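Local structure of carbohydrate binding protein, putative, cpb33A (5FJQ) at residues H116-H129 against H142-Y156. The protein is a copper-dependent lytic polysaccharide monooxygenase important for efficient use of chitin, this chain being one domain of a longer protein. Residues are numbered along the deposited sequence; the frame is centred on the assembly and turned at random.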
# COMPACT_ATOMS: atom_id res chain seq x y z
N HIS A 116 -6.55 13.08 -6.65
CA HIS A 116 -7.30 12.42 -5.56
C HIS A 116 -8.78 12.46 -5.73
O HIS A 116 -9.51 12.44 -4.73
CB HIS A 116 -6.90 13.05 -4.20
CG HIS A 116 -5.46 12.89 -3.93
ND1 HIS A 116 -4.94 11.71 -3.44
CD2 HIS A 116 -4.40 13.69 -4.22
CE1 HIS A 116 -3.63 11.82 -3.39
NE2 HIS A 116 -3.28 13.01 -3.85
N SER A 117 -9.24 12.54 -6.98
CA SER A 117 -10.64 12.73 -7.23
C SER A 117 -11.36 11.42 -7.56
O SER A 117 -12.55 11.32 -7.36
CB SER A 117 -10.84 13.76 -8.35
OG SER A 117 -10.14 13.36 -9.50
N GLN A 118 -10.61 10.43 -8.05
CA GLN A 118 -11.13 9.10 -8.33
C GLN A 118 -10.35 8.08 -7.51
O GLN A 118 -9.15 8.27 -7.27
CB GLN A 118 -10.90 8.72 -9.81
CG GLN A 118 -11.30 9.76 -10.83
CD GLN A 118 -12.69 10.29 -10.57
OE1 GLN A 118 -13.60 9.53 -10.23
NE2 GLN A 118 -12.87 11.60 -10.71
N PRO A 119 -10.98 6.95 -7.15
CA PRO A 119 -10.17 5.82 -6.67
C PRO A 119 -9.03 5.40 -7.60
O PRO A 119 -9.01 5.64 -8.83
CB PRO A 119 -11.20 4.72 -6.40
CG PRO A 119 -12.40 5.53 -5.99
CD PRO A 119 -12.41 6.74 -6.89
N LEU A 120 -8.06 4.81 -6.95
CA LEU A 120 -6.73 4.55 -7.52
C LEU A 120 -6.91 3.45 -8.59
O LEU A 120 -7.62 2.48 -8.34
CB LEU A 120 -5.81 4.06 -6.38
CG LEU A 120 -4.36 3.76 -6.80
CD1 LEU A 120 -3.77 5.05 -7.33
CD2 LEU A 120 -3.57 3.22 -5.64
N ARG A 121 -6.34 3.66 -9.77
CA ARG A 121 -6.39 2.71 -10.86
C ARG A 121 -4.98 2.22 -11.18
O ARG A 121 -4.01 2.90 -10.92
CB ARG A 121 -6.99 3.35 -12.14
CG ARG A 121 -8.41 3.89 -11.98
CD ARG A 121 -8.69 4.93 -13.05
NE ARG A 121 -8.32 6.26 -12.53
CZ ARG A 121 -8.02 7.32 -13.29
NH1 ARG A 121 -8.05 7.22 -14.62
NH2 ARG A 121 -7.69 8.48 -12.71
N TRP A 122 -4.90 1.03 -11.75
CA TRP A 122 -3.63 0.54 -12.24
C TRP A 122 -2.93 1.53 -13.18
O TRP A 122 -1.72 1.65 -13.13
CB TRP A 122 -3.82 -0.79 -12.91
CG TRP A 122 -4.12 -1.86 -11.92
CD1 TRP A 122 -5.33 -2.46 -11.71
CD2 TRP A 122 -3.21 -2.42 -10.99
NE1 TRP A 122 -5.21 -3.41 -10.73
CE2 TRP A 122 -3.92 -3.39 -10.25
CE3 TRP A 122 -1.84 -2.24 -10.74
CZ2 TRP A 122 -3.31 -4.18 -9.24
CZ3 TRP A 122 -1.23 -3.02 -9.71
CH2 TRP A 122 -1.97 -3.96 -8.98
N SER A 123 -3.68 2.15 -14.10
CA SER A 123 -3.12 3.08 -15.07
C SER A 123 -2.52 4.36 -14.38
O SER A 123 -1.79 5.10 -15.01
CB SER A 123 -4.20 3.44 -16.10
OG SER A 123 -5.29 4.11 -15.47
N ASP A 124 -2.81 4.57 -13.10
CA ASP A 124 -2.29 5.73 -12.34
C ASP A 124 -0.85 5.58 -11.79
O ASP A 124 -0.32 6.53 -11.20
CB ASP A 124 -3.17 6.03 -11.12
CG ASP A 124 -4.51 6.67 -11.44
OD1 ASP A 124 -4.62 7.47 -12.38
OD2 ASP A 124 -5.49 6.41 -10.72
N LEU A 125 -0.23 4.40 -11.96
CA LEU A 125 0.95 4.01 -11.24
C LEU A 125 2.12 3.91 -12.19
O LEU A 125 2.02 3.42 -13.29
CB LEU A 125 0.77 2.66 -10.58
CG LEU A 125 -0.24 2.68 -9.45
CD1 LEU A 125 -0.20 1.26 -8.94
CD2 LEU A 125 0.23 3.72 -8.40
N GLN A 126 3.20 4.50 -11.77
CA GLN A 126 4.48 4.41 -12.48
C GLN A 126 5.38 3.58 -11.59
O GLN A 126 5.50 3.91 -10.39
CB GLN A 126 5.01 5.83 -12.57
CG GLN A 126 6.47 6.00 -12.82
CD GLN A 126 6.71 7.39 -13.30
OE1 GLN A 126 6.84 8.34 -12.50
NE2 GLN A 126 6.71 7.55 -14.61
N LEU A 127 6.07 2.57 -12.12
CA LEU A 127 7.11 1.87 -11.32
C LEU A 127 8.29 2.73 -10.82
O LEU A 127 9.04 3.35 -11.59
CB LEU A 127 7.73 0.71 -12.10
CG LEU A 127 8.61 -0.26 -11.32
CD1 LEU A 127 7.80 -1.12 -10.30
CD2 LEU A 127 9.34 -1.17 -12.30
N ILE A 128 8.52 2.71 -9.50
CA ILE A 128 9.59 3.51 -9.02
C ILE A 128 10.69 2.68 -8.30
O ILE A 128 11.81 3.19 -8.09
CB ILE A 128 9.14 4.80 -8.31
CG1 ILE A 128 8.26 4.54 -7.05
CG2 ILE A 128 8.57 5.80 -9.36
CD1 ILE A 128 8.33 5.68 -6.02
N HIS A 129 10.37 1.42 -7.99
CA HIS A 129 11.32 0.56 -7.33
C HIS A 129 10.98 -0.92 -7.48
O HIS A 129 9.79 -1.34 -7.37
CB HIS A 129 11.45 0.92 -5.81
CG HIS A 129 12.53 0.18 -5.10
ND1 HIS A 129 13.85 0.60 -5.13
CD2 HIS A 129 12.52 -0.97 -4.37
CE1 HIS A 129 14.60 -0.24 -4.43
NE2 HIS A 129 13.82 -1.19 -3.95
N HIS A 142 13.46 -1.19 1.81
CA HIS A 142 13.72 -0.79 0.45
C HIS A 142 13.97 0.72 0.45
O HIS A 142 13.15 1.49 0.87
CB HIS A 142 12.52 -1.21 -0.38
CG HIS A 142 12.13 -2.64 -0.14
ND1 HIS A 142 10.94 -3.00 0.46
CD2 HIS A 142 12.81 -3.79 -0.36
CE1 HIS A 142 10.90 -4.31 0.59
NE2 HIS A 142 12.00 -4.82 0.07
N ASN A 143 15.17 1.12 0.02
CA ASN A 143 15.43 2.51 -0.13
C ASN A 143 14.98 3.05 -1.48
O ASN A 143 15.80 3.04 -2.41
CB ASN A 143 16.91 2.71 -0.11
CG ASN A 143 17.36 3.42 1.14
OD1 ASN A 143 17.07 2.97 2.27
ND2 ASN A 143 18.08 4.54 0.94
N VAL A 144 13.78 3.60 -1.55
CA VAL A 144 13.06 3.83 -2.84
C VAL A 144 13.50 5.19 -3.24
O VAL A 144 13.62 6.07 -2.36
CB VAL A 144 11.53 3.83 -2.60
CG1 VAL A 144 10.73 4.17 -3.87
CG2 VAL A 144 11.13 2.49 -2.04
N ILE A 145 13.85 5.39 -4.52
CA ILE A 145 14.20 6.74 -4.90
C ILE A 145 12.91 7.46 -5.36
O ILE A 145 12.31 7.10 -6.40
CB ILE A 145 15.38 6.84 -5.92
CG1 ILE A 145 16.64 6.06 -5.49
CG2 ILE A 145 15.65 8.27 -6.38
CD1 ILE A 145 17.11 6.19 -4.04
N LEU A 146 12.47 8.46 -4.60
CA LEU A 146 11.24 9.21 -4.95
C LEU A 146 11.56 10.17 -6.06
O LEU A 146 12.57 10.93 -5.97
CB LEU A 146 10.68 9.95 -3.74
CG LEU A 146 10.39 9.01 -2.58
CD1 LEU A 146 10.28 9.81 -1.27
CD2 LEU A 146 9.17 8.12 -2.82
N PRO A 147 10.75 10.13 -7.14
CA PRO A 147 11.00 11.06 -8.24
C PRO A 147 10.57 12.48 -7.87
O PRO A 147 9.90 12.68 -6.84
CB PRO A 147 10.11 10.50 -9.37
CG PRO A 147 8.91 9.91 -8.65
CD PRO A 147 9.49 9.36 -7.34
N TYR A 148 10.93 13.48 -8.68
CA TYR A 148 10.39 14.82 -8.44
C TYR A 148 8.85 14.83 -8.45
O TYR A 148 8.24 14.47 -9.45
CB TYR A 148 10.92 15.84 -9.46
CG TYR A 148 10.45 17.22 -9.18
CD1 TYR A 148 11.05 17.98 -8.17
CD2 TYR A 148 9.37 17.77 -9.87
CE1 TYR A 148 10.63 19.28 -7.87
CE2 TYR A 148 8.92 19.07 -9.59
CZ TYR A 148 9.55 19.82 -8.59
OH TYR A 148 9.11 21.11 -8.29
N ARG A 149 8.25 15.31 -7.36
CA ARG A 149 6.83 15.53 -7.27
C ARG A 149 6.61 16.76 -6.38
O ARG A 149 7.54 17.19 -5.68
CB ARG A 149 6.10 14.31 -6.63
CG ARG A 149 6.03 12.98 -7.42
CD ARG A 149 5.32 13.12 -8.76
NE ARG A 149 5.07 11.83 -9.42
CZ ARG A 149 5.87 11.29 -10.34
NH1 ARG A 149 6.98 11.93 -10.69
NH2 ARG A 149 5.58 10.13 -10.88
N THR A 150 5.42 17.36 -6.45
CA THR A 150 4.95 18.28 -5.40
C THR A 150 3.56 17.73 -5.06
O THR A 150 2.98 17.01 -5.87
CB THR A 150 4.77 19.73 -5.91
OG1 THR A 150 3.86 19.71 -7.00
CG2 THR A 150 6.07 20.29 -6.45
N GLY A 151 3.01 18.08 -3.91
CA GLY A 151 1.61 17.75 -3.67
C GLY A 151 1.58 16.42 -3.00
O GLY A 151 2.62 15.82 -2.70
N ARG A 152 0.37 15.94 -2.77
CA ARG A 152 0.14 14.71 -2.11
C ARG A 152 0.10 13.60 -3.13
O ARG A 152 -0.44 13.77 -4.22
CB ARG A 152 -1.25 14.83 -1.45
CG ARG A 152 -1.13 15.50 -0.11
CD ARG A 152 -2.51 15.74 0.45
NE ARG A 152 -2.26 15.87 1.86
CZ ARG A 152 -2.57 14.94 2.73
NH1 ARG A 152 -3.25 13.86 2.29
NH2 ARG A 152 -2.27 15.11 4.03
N HIS A 153 0.68 12.47 -2.79
CA HIS A 153 0.78 11.39 -3.71
C HIS A 153 0.46 10.07 -3.03
O HIS A 153 0.47 9.97 -1.81
CB HIS A 153 2.17 11.41 -4.40
CG HIS A 153 2.22 12.47 -5.45
ND1 HIS A 153 1.68 12.28 -6.71
CD2 HIS A 153 2.58 13.78 -5.39
CE1 HIS A 153 1.75 13.41 -7.39
NE2 HIS A 153 2.32 14.33 -6.63
N ILE A 154 0.11 9.08 -3.86
CA ILE A 154 -0.06 7.75 -3.36
C ILE A 154 1.08 6.92 -3.87
O ILE A 154 1.43 6.92 -5.10
CB ILE A 154 -1.42 7.13 -3.78
CG1 ILE A 154 -2.58 8.02 -3.32
CG2 ILE A 154 -1.58 5.71 -3.23
CD1 ILE A 154 -3.93 7.47 -3.79
N ILE A 155 1.63 6.18 -2.92
CA ILE A 155 2.57 5.13 -3.24
C ILE A 155 1.89 3.77 -3.05
O ILE A 155 1.19 3.55 -2.04
CB ILE A 155 3.87 5.22 -2.43
CG1 ILE A 155 4.68 6.43 -2.94
CG2 ILE A 155 4.63 3.88 -2.54
CD1 ILE A 155 5.70 6.90 -1.97
N TYR A 156 2.10 2.89 -4.02
CA TYR A 156 1.59 1.55 -3.95
C TYR A 156 2.78 0.61 -3.89
O TYR A 156 3.54 0.54 -4.85
CB TYR A 156 0.78 1.28 -5.22
CG TYR A 156 -0.21 0.16 -5.09
CD1 TYR A 156 -1.05 0.06 -3.99
CD2 TYR A 156 -0.30 -0.84 -6.11
CE1 TYR A 156 -1.96 -1.01 -3.90
CE2 TYR A 156 -1.23 -1.89 -6.04
CZ TYR A 156 -2.07 -1.97 -4.95
OH TYR A 156 -2.97 -3.04 -4.91
O HOH W 1 8.60 10.68 -12.57
O HOH W 2 14.02 3.12 -6.43
O HOH W 3 12.86 5.56 -8.87
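With chi1 at 61°, Ile128 holds CG1 between its own backbone N and carbonyl carbon, and CD1 runs out to Val144 CG1 at 3.6 Å, with Leu146 and the Pro147 ring also touching it. His129 instead carries its ring anti to the backbone N (chi1 -173°); Val144 CG2 lies over one ring face, and His129 NE2 comes within 3.8 Å of His142 CB. A classic beta bulge sets Ile128 and His129 opposite Tyr107 of strand 102-109. One water joins Ile128 O, His129 ND1 and Ile145 N, and another links the carbonyls of Ile128 and Ile145. Here strand 126-130, of the mixed sheet, meets 139-146 at the border of the three-stranded sheet, joining the two sheets of the immunoglobulin-like LPMO beta-sandwich; the loop before 126-130 packs on strand 152-161. Gln126 offers OE1 to Arg149 NH2 (2.7 Å) in the guanidinium plane; a water ties OE1 to Arg149 NH1, and Arg149 NE bonds Thr110 O. Tyr156 turns its edge to the six-membered ring face of Trp122 in an offset edge-to-face stack, planes at 77°, while Leu125 CD1 packs 3.5 Å from Tyr156 CD2. Leu120 CD2 meets Ile154 CG2 at 4.0 Å. Farther along, His116 NE2 donates an almost straight bond to Arg152 O (3.0 Å), approaching from above the carbonyl plane.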